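Local coordinates for protein alkyl hydroperoxide reductase E (Mycobacterium tuberculosis, PDB 5C04) that probably reduces hydrogen peroxide and organic hydroperoxides to water and alcohols as a mycoredoxin-dependent peroxiredoxin, helping to guard the cell against oxidative stress, at residues G44-G48 against W81-F87; H38-F42 against T77-W81; F120-R124 against A148-T153. The protein carries 1 engineered substitution. All blocks are in the same frame, centred on the assembly; numbering follows the deposited sequence. Where two conformers were deposited one is given.

Interaction 1 of 3, residues G44-G48 against W81-F87; sequences GICQG and WATQSGF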
# COMPACT_ATOMS: atom_id res chain seq x y z
N GLY A 44 13.55 0.31 -5.47
CA GLY A 44 14.69 -0.12 -6.31
C GLY A 44 15.16 -1.52 -6.08
O GLY A 44 15.34 -2.28 -7.03
N ILE A 45 15.45 -1.86 -4.84
CA ILE A 45 15.97 -3.18 -4.54
C ILE A 45 14.90 -4.26 -4.82
O ILE A 45 15.19 -5.28 -5.45
CB ILE A 45 16.57 -3.32 -3.14
CG1 ILE A 45 17.78 -2.37 -3.01
CG2 ILE A 45 16.96 -4.75 -2.86
CD1 ILE A 45 18.30 -2.32 -1.59
N CYS A 46 13.67 -4.04 -4.39
CA CYS A 46 12.58 -4.99 -4.67
C CYS A 46 12.43 -5.19 -6.17
O CYS A 46 12.22 -6.31 -6.62
CB CYS A 46 11.26 -4.51 -4.07
SG CYS A 46 11.25 -4.53 -2.25
N GLN A 47 12.50 -4.12 -6.96
CA GLN A 47 12.43 -4.21 -8.42
C GLN A 47 13.55 -5.11 -8.94
O GLN A 47 13.30 -6.00 -9.77
CB GLN A 47 12.51 -2.82 -9.07
CG GLN A 47 12.25 -2.90 -10.58
CD GLN A 47 10.78 -2.93 -10.88
OE1 GLN A 47 10.04 -2.03 -10.47
NE2 GLN A 47 10.31 -3.98 -11.55
N GLY A 48 14.75 -4.92 -8.46
CA GLY A 48 15.86 -5.72 -8.92
C GLY A 48 15.65 -7.18 -8.61
O GLY A 48 15.97 -8.06 -9.43
N TRP A 81 2.13 -2.78 -10.94
CA TRP A 81 3.55 -3.08 -10.87
C TRP A 81 3.86 -4.31 -11.74
O TRP A 81 4.82 -4.30 -12.52
CB TRP A 81 3.97 -3.33 -9.43
CG TRP A 81 5.46 -3.32 -9.22
CD1 TRP A 81 6.39 -2.56 -9.86
CD2 TRP A 81 6.19 -4.12 -8.27
NE1 TRP A 81 7.65 -2.82 -9.37
CE2 TRP A 81 7.55 -3.77 -8.39
CE3 TRP A 81 5.81 -5.06 -7.33
CZ2 TRP A 81 8.54 -4.35 -7.60
CZ3 TRP A 81 6.79 -5.65 -6.54
CH2 TRP A 81 8.14 -5.29 -6.69
N ALA A 82 3.02 -5.33 -11.63
CA ALA A 82 3.20 -6.56 -12.41
C ALA A 82 3.02 -6.32 -13.90
O ALA A 82 3.83 -6.83 -14.71
CB ALA A 82 2.24 -7.65 -11.95
N THR A 83 2.01 -5.55 -14.26
CA THR A 83 1.80 -5.23 -15.69
C THR A 83 2.98 -4.46 -16.27
O THR A 83 3.51 -4.81 -17.33
CB THR A 83 0.49 -4.47 -15.90
OG1 THR A 83 -0.58 -5.29 -15.46
CG2 THR A 83 0.33 -4.09 -17.37
N GLN A 84 3.43 -3.41 -15.58
CA GLN A 84 4.51 -2.60 -16.08
C GLN A 84 5.87 -3.33 -16.07
O GLN A 84 6.77 -3.03 -16.87
CB GLN A 84 4.54 -1.27 -15.31
CG GLN A 84 3.29 -0.44 -15.58
CD GLN A 84 3.27 0.91 -14.90
OE1 GLN A 84 4.25 1.34 -14.27
NE2 GLN A 84 2.16 1.62 -15.06
N SER A 85 6.03 -4.31 -15.18
CA SER A 85 7.29 -5.04 -15.03
C SER A 85 7.31 -6.38 -15.78
O SER A 85 8.37 -7.04 -15.82
CB SER A 85 7.58 -5.33 -13.55
OG SER A 85 7.57 -4.13 -12.78
N GLY A 86 6.16 -6.80 -16.29
CA GLY A 86 6.04 -8.10 -16.93
C GLY A 86 6.12 -9.26 -15.98
O GLY A 86 6.67 -10.35 -16.35
N PHE A 87 5.57 -9.10 -14.76
CA PHE A 87 5.54 -10.21 -13.79
C PHE A 87 4.29 -11.03 -14.06
O PHE A 87 3.16 -10.49 -14.02
CB PHE A 87 5.48 -9.70 -12.34
CG PHE A 87 6.64 -8.84 -11.90
CD1 PHE A 87 7.90 -8.96 -12.44
CD2 PHE A 87 6.43 -7.91 -10.89
CE1 PHE A 87 8.95 -8.18 -11.98
CE2 PHE A 87 7.48 -7.14 -10.42
CZ PHE A 87 8.72 -7.26 -10.97
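Q47 reaches out from helix 44-55 and sets its carboxamide between W81 and S85 of helix 75-85. W81 NE1 donates to Q47 OE1 over 2.7 Å at an N-H...O angle of 164°. The oxygen sits at the indole edge, close to the ring plane; the amide and indole planes are 76° apart, and NE1 stands above the carbonyl plane, off its lone pairs. Q47 NE2 gives a hydrogen, nearly in its own amide plane, to S85 OG at 3.0 Å. S85 OG passes the chain on to W81 O at 2.8 Å, which S85 N reaches from the opposite face of that carbonyl. The Q47 chain leaves with CG anti to the backbone N (chi1 -172°) and bends at chi2 to bring the amide here, and D51 OD1, one turn on, holds Q47 NE2 as well, fixing which way the amide is flipped. In this thioredoxin-fold peroxidase the same first turn of helix 44-55 carries C46, the probable active-site cysteine. The tight side is buried: C46 CB packs 4.1 Å from W81 CH2, and F87 CE2 lies 3.8 Å above the centre of one indole face. On the partly exposed side, Q47 and S85 bridge backbones that stand well apart: the axes of 44-48 and 81-85 come no closer than 12.9 Å. Just past S85 the helix closes in a Schellman motif at exposed G86.

Interaction 2 of 3, residues H38-F42 against T77-W81; sequences HPLAF and THKIW. Engineered in segment 38-42: H38 (natural residue Phe).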
# COMPACT_ATOMS: atom_id res chain seq x y z
N HIS A 38 8.93 -9.36 0.55
CA HIS A 38 9.74 -8.20 0.21
C HIS A 38 9.05 -6.92 0.67
O HIS A 38 7.83 -6.90 0.83
CB HIS A 38 10.08 -8.16 -1.28
CG HIS A 38 8.91 -7.91 -2.14
ND1 HIS A 38 8.61 -6.64 -2.59
CD2 HIS A 38 7.91 -8.71 -2.56
CE1 HIS A 38 7.50 -6.69 -3.29
NE2 HIS A 38 7.05 -7.92 -3.30
N PRO A 39 9.85 -5.86 0.90
CA PRO A 39 9.31 -4.60 1.37
C PRO A 39 8.18 -3.92 0.58
O PRO A 39 7.07 -3.78 1.11
CB PRO A 39 10.56 -3.71 1.43
CG PRO A 39 11.64 -4.63 1.80
CD PRO A 39 11.30 -5.95 1.13
N LEU A 40 8.43 -3.46 -0.64
CA LEU A 40 7.48 -2.56 -1.29
C LEU A 40 7.59 -2.55 -2.80
O LEU A 40 8.69 -2.36 -3.36
CB LEU A 40 7.69 -1.12 -0.83
CG LEU A 40 7.23 -0.70 0.58
CD1 LEU A 40 7.65 0.75 0.85
CD2 LEU A 40 5.74 -0.90 0.75
N ALA A 41 6.43 -2.67 -3.46
CA ALA A 41 6.35 -2.38 -4.88
C ALA A 41 6.95 -1.03 -5.22
O ALA A 41 6.84 -0.08 -4.44
CB ALA A 41 4.91 -2.42 -5.34
N PHE A 42 7.56 -0.95 -6.40
CA PHE A 42 8.03 0.32 -6.98
C PHE A 42 9.15 0.91 -6.15
O PHE A 42 9.28 2.17 -6.07
CB PHE A 42 6.95 1.39 -7.09
CG PHE A 42 5.72 0.97 -7.82
CD1 PHE A 42 5.71 0.79 -9.19
CD2 PHE A 42 4.52 0.86 -7.12
CE1 PHE A 42 4.52 0.45 -9.85
CE2 PHE A 42 3.35 0.52 -7.78
CZ PHE A 42 3.37 0.30 -9.11
N THR A 77 -2.07 -2.04 -6.43
CA THR A 77 -0.66 -1.70 -6.54
C THR A 77 0.11 -2.78 -7.28
O THR A 77 0.92 -2.50 -8.17
CB THR A 77 -0.07 -1.48 -5.14
OG1 THR A 77 -0.67 -0.30 -4.59
CG2 THR A 77 1.44 -1.29 -5.17
N HIS A 78 -0.12 -4.02 -6.84
CA HIS A 78 0.60 -5.15 -7.42
C HIS A 78 0.20 -5.42 -8.85
O HIS A 78 1.06 -5.81 -9.65
CB HIS A 78 0.42 -6.36 -6.54
CG HIS A 78 1.12 -6.23 -5.22
ND1 HIS A 78 0.83 -7.03 -4.15
CD2 HIS A 78 2.07 -5.36 -4.80
CE1 HIS A 78 1.59 -6.69 -3.12
NE2 HIS A 78 2.35 -5.67 -3.48
N LYS A 79 -1.05 -5.15 -9.21
CA LYS A 79 -1.48 -5.31 -10.60
C LYS A 79 -0.74 -4.37 -11.54
O LYS A 79 -0.21 -4.80 -12.59
CB LYS A 79 -2.99 -5.13 -10.74
CG LYS A 79 -3.52 -5.32 -12.17
CD LYS A 79 -3.15 -6.68 -12.74
CE LYS A 79 -3.89 -6.98 -14.03
NZ LYS A 79 -3.43 -8.27 -14.62
N ILE A 80 -0.68 -3.08 -11.21
CA ILE A 80 0.04 -2.12 -12.04
C ILE A 80 1.55 -2.46 -12.10
O ILE A 80 2.20 -2.41 -13.13
CB ILE A 80 -0.18 -0.67 -11.53
CG1 ILE A 80 -1.65 -0.26 -11.67
CG2 ILE A 80 0.76 0.29 -12.24
CD1 ILE A 80 -2.20 -0.26 -13.08
N TRP A 81 2.13 -2.78 -10.94
CA TRP A 81 3.55 -3.08 -10.87
C TRP A 81 3.86 -4.31 -11.74
O TRP A 81 4.82 -4.30 -12.52
CB TRP A 81 3.97 -3.33 -9.43
CG TRP A 81 5.46 -3.32 -9.22
CD1 TRP A 81 6.39 -2.56 -9.86
CD2 TRP A 81 6.19 -4.12 -8.27
NE1 TRP A 81 7.65 -2.82 -9.37
CE2 TRP A 81 7.55 -3.77 -8.39
CE3 TRP A 81 5.81 -5.06 -7.33
CZ2 TRP A 81 8.54 -4.35 -7.60
CZ3 TRP A 81 6.79 -5.65 -6.54
CH2 TRP A 81 8.14 -5.29 -6.69
O HOH W 1 4.09 -3.87 -2.08
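H78 NE2 lies 2.9 Å from a water that accepts a hydrogen from A41 N at 3.0 Å, so one molecule links the loop backbone to helix 75-85. The water sits at the edge of the imidazole, in its plane. Beside it, A41 presses on the indole of W81 on the face turned from F87: CA stands 3.6 Å from the centroid of the six-membered ring, only 8° off its normal, and F42 N lies over the same face. F42 lends a ring face in return, taking W81 CB off-centre in a CH-pi contact; CD1 of F42 and CD1 of W81 come to 3.5 Å, the planes oblique at 52°. T77 CG2 touches both A41 CB and F42 CE2, 3.7 Å from each. H38, an engineered residue, completes the aromatic cluster. Its CG is placed between backbone N and carbonyl carbon (chi1 68°), and CE1 meets the edge of W81 3.5 Å from CZ3. The loop runs from strand 32-37 to helix 44-55 with P39 against strand 114-122, while H78 and W81 of helix 75-85 rest on strand 91-93, and F42 and T77 also pack on the second subunit.

Interaction 3 of 3, residues F120-R124 against A148-T153; sequences FVVDR and ALAALT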
# COMPACT_ATOMS: atom_id res chain seq x y z
N PHE A 120 11.51 -18.32 2.11
CA PHE A 120 11.32 -19.68 2.58
C PHE A 120 11.06 -20.60 1.42
O PHE A 120 10.52 -20.21 0.39
CB PHE A 120 10.11 -19.73 3.51
CG PHE A 120 10.25 -18.85 4.70
CD1 PHE A 120 9.80 -17.54 4.63
CD2 PHE A 120 10.79 -19.31 5.88
CE1 PHE A 120 9.95 -16.70 5.71
CE2 PHE A 120 10.94 -18.48 6.97
CZ PHE A 120 10.50 -17.17 6.89
N VAL A 121 11.50 -21.85 1.57
CA VAL A 121 11.04 -22.90 0.69
C VAL A 121 10.26 -23.89 1.55
O VAL A 121 10.75 -24.32 2.61
CB VAL A 121 12.19 -23.60 -0.03
CG1 VAL A 121 11.64 -24.81 -0.79
CG2 VAL A 121 12.92 -22.64 -0.96
N VAL A 122 9.04 -24.18 1.10
CA VAL A 122 8.11 -25.07 1.79
C VAL A 122 8.04 -26.33 0.96
O VAL A 122 7.78 -26.29 -0.25
CB VAL A 122 6.69 -24.45 1.91
CG1 VAL A 122 5.77 -25.36 2.70
CG2 VAL A 122 6.75 -23.08 2.57
N ASP A 123 8.27 -27.48 1.59
CA ASP A 123 8.26 -28.70 0.81
C ASP A 123 6.83 -29.19 0.59
O ASP A 123 5.86 -28.55 1.03
CB ASP A 123 9.19 -29.78 1.40
CG ASP A 123 8.66 -30.41 2.68
OD1 ASP A 123 7.48 -30.25 3.05
OD2 ASP A 123 9.47 -31.14 3.31
N ARG A 124 6.67 -30.33 -0.07
CA ARG A 124 5.35 -30.82 -0.46
C ARG A 124 4.51 -31.29 0.73
O ARG A 124 3.31 -31.50 0.59
CB ARG A 124 5.48 -31.95 -1.48
CG ARG A 124 5.95 -31.48 -2.85
CD ARG A 124 5.95 -32.64 -3.84
NE ARG A 124 7.03 -33.59 -3.56
CZ ARG A 124 8.22 -33.58 -4.16
NH1 ARG A 124 9.13 -34.49 -3.84
NH2 ARG A 124 8.51 -32.66 -5.08
N ALA A 148 17.99 -24.71 -3.06
CA ALA A 148 17.05 -25.25 -2.11
C ALA A 148 15.93 -26.03 -2.80
O ALA A 148 15.54 -27.11 -2.37
CB ALA A 148 16.46 -24.11 -1.27
N LEU A 149 15.40 -25.45 -3.88
CA LEU A 149 14.37 -26.09 -4.68
C LEU A 149 14.88 -27.38 -5.34
O LEU A 149 14.19 -28.39 -5.34
CB LEU A 149 13.84 -25.13 -5.75
CG LEU A 149 12.99 -23.97 -5.24
CD1 LEU A 149 12.75 -22.99 -6.36
CD2 LEU A 149 11.66 -24.46 -4.66
N ALA A 150 16.10 -27.32 -5.87
CA ALA A 150 16.71 -28.47 -6.54
C ALA A 150 16.89 -29.68 -5.61
O ALA A 150 16.73 -30.83 -6.03
CB ALA A 150 18.05 -28.07 -7.16
N ALA A 151 17.19 -29.42 -4.34
CA ALA A 151 17.29 -30.48 -3.33
C ALA A 151 15.98 -31.24 -3.07
O ALA A 151 16.00 -32.34 -2.51
CB ALA A 151 17.81 -29.91 -2.02
N LEU A 152 14.84 -30.65 -3.45
CA LEU A 152 13.54 -31.19 -3.09
C LEU A 152 12.71 -31.80 -4.23
O LEU A 152 11.53 -32.12 -4.05
CB LEU A 152 12.73 -30.05 -2.46
CG LEU A 152 13.28 -29.54 -1.13
CD1 LEU A 152 12.59 -28.23 -0.79
CD2 LEU A 152 13.10 -30.56 -0.01
N THR A 153 13.30 -31.97 -5.41
CA THR A 153 12.51 -32.35 -6.59
C THR A 153 11.97 -33.77 -6.48
O THR A 153 12.73 -34.73 -6.49
CB THR A 153 13.32 -32.23 -7.89
OG1 THR A 153 14.51 -33.02 -7.78
CG2 THR A 153 13.68 -30.78 -8.16
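The guanidinium of R124, a residue with two conformers, comes up to the end of the chain in one of them. T153 C lies at its edge, in plane, 3.9 Å from NH2. L152 O approaches obliquely, 3.2 Å from NH2 and 3.4 Å from NH1; this oxygen accepts a hydrogen bond from N32 ND2. A bend at chi3 (-72°) turns the arginine toward this terminus. The other flat polar group, the carboxylate of D123, is engaged elsewhere: OD2 makes a salt bridge with R129, while OD1 takes hydrogen bonds from S125 OG and I127 N. D123 meets this contact through its methylene, CB lying 4.2 Å from L152 CD2. Further in, V121 fills the apolar centre with both methyls. CG1, anti to the backbone N (chi1 173°), touches L152 CD1 at 3.5 Å and L149 CD2 at 3.9 Å; CG2 meets A148 CB at 3.8 Å. A type I beta turn from A150 to T153 carries L152 back over the strand end. This is helix-on-sheet packing of the thioredoxin fold: helix 143-150 and the C-terminal tail lie on strand 114-122, which is paired with strands 32-37 and 128-134, and F130 also meets V121 and A148. The chemistry grades from aliphatic packing at V121 to a polar rim, where R124 in this conformer may, at long range, favour the negative charge of the chain end.

How the interactions relate
Interactions 1 and 2 adjoin, their centres about 7 Å apart, and share W81 of helix 75-85; their segments alternate along the chain, 38-42 and 44-48 coming before 77-81 and 81-87. They also touch directly, with C46 SG packed against H38, P39 and L40, so that helix 75-85 backs both the helix turn that carries the probable active-site cysteine and the loop packed beside it. Interaction 3 follows later in the chain, on the opposite side of its centre, about 25 Å from interaction 1 and 26 Å from interaction 2 between centres. It packs the C-terminal helix on strand 114-122, which belongs to the same mixed sheet as strand 32-37 leading into segment 38-42.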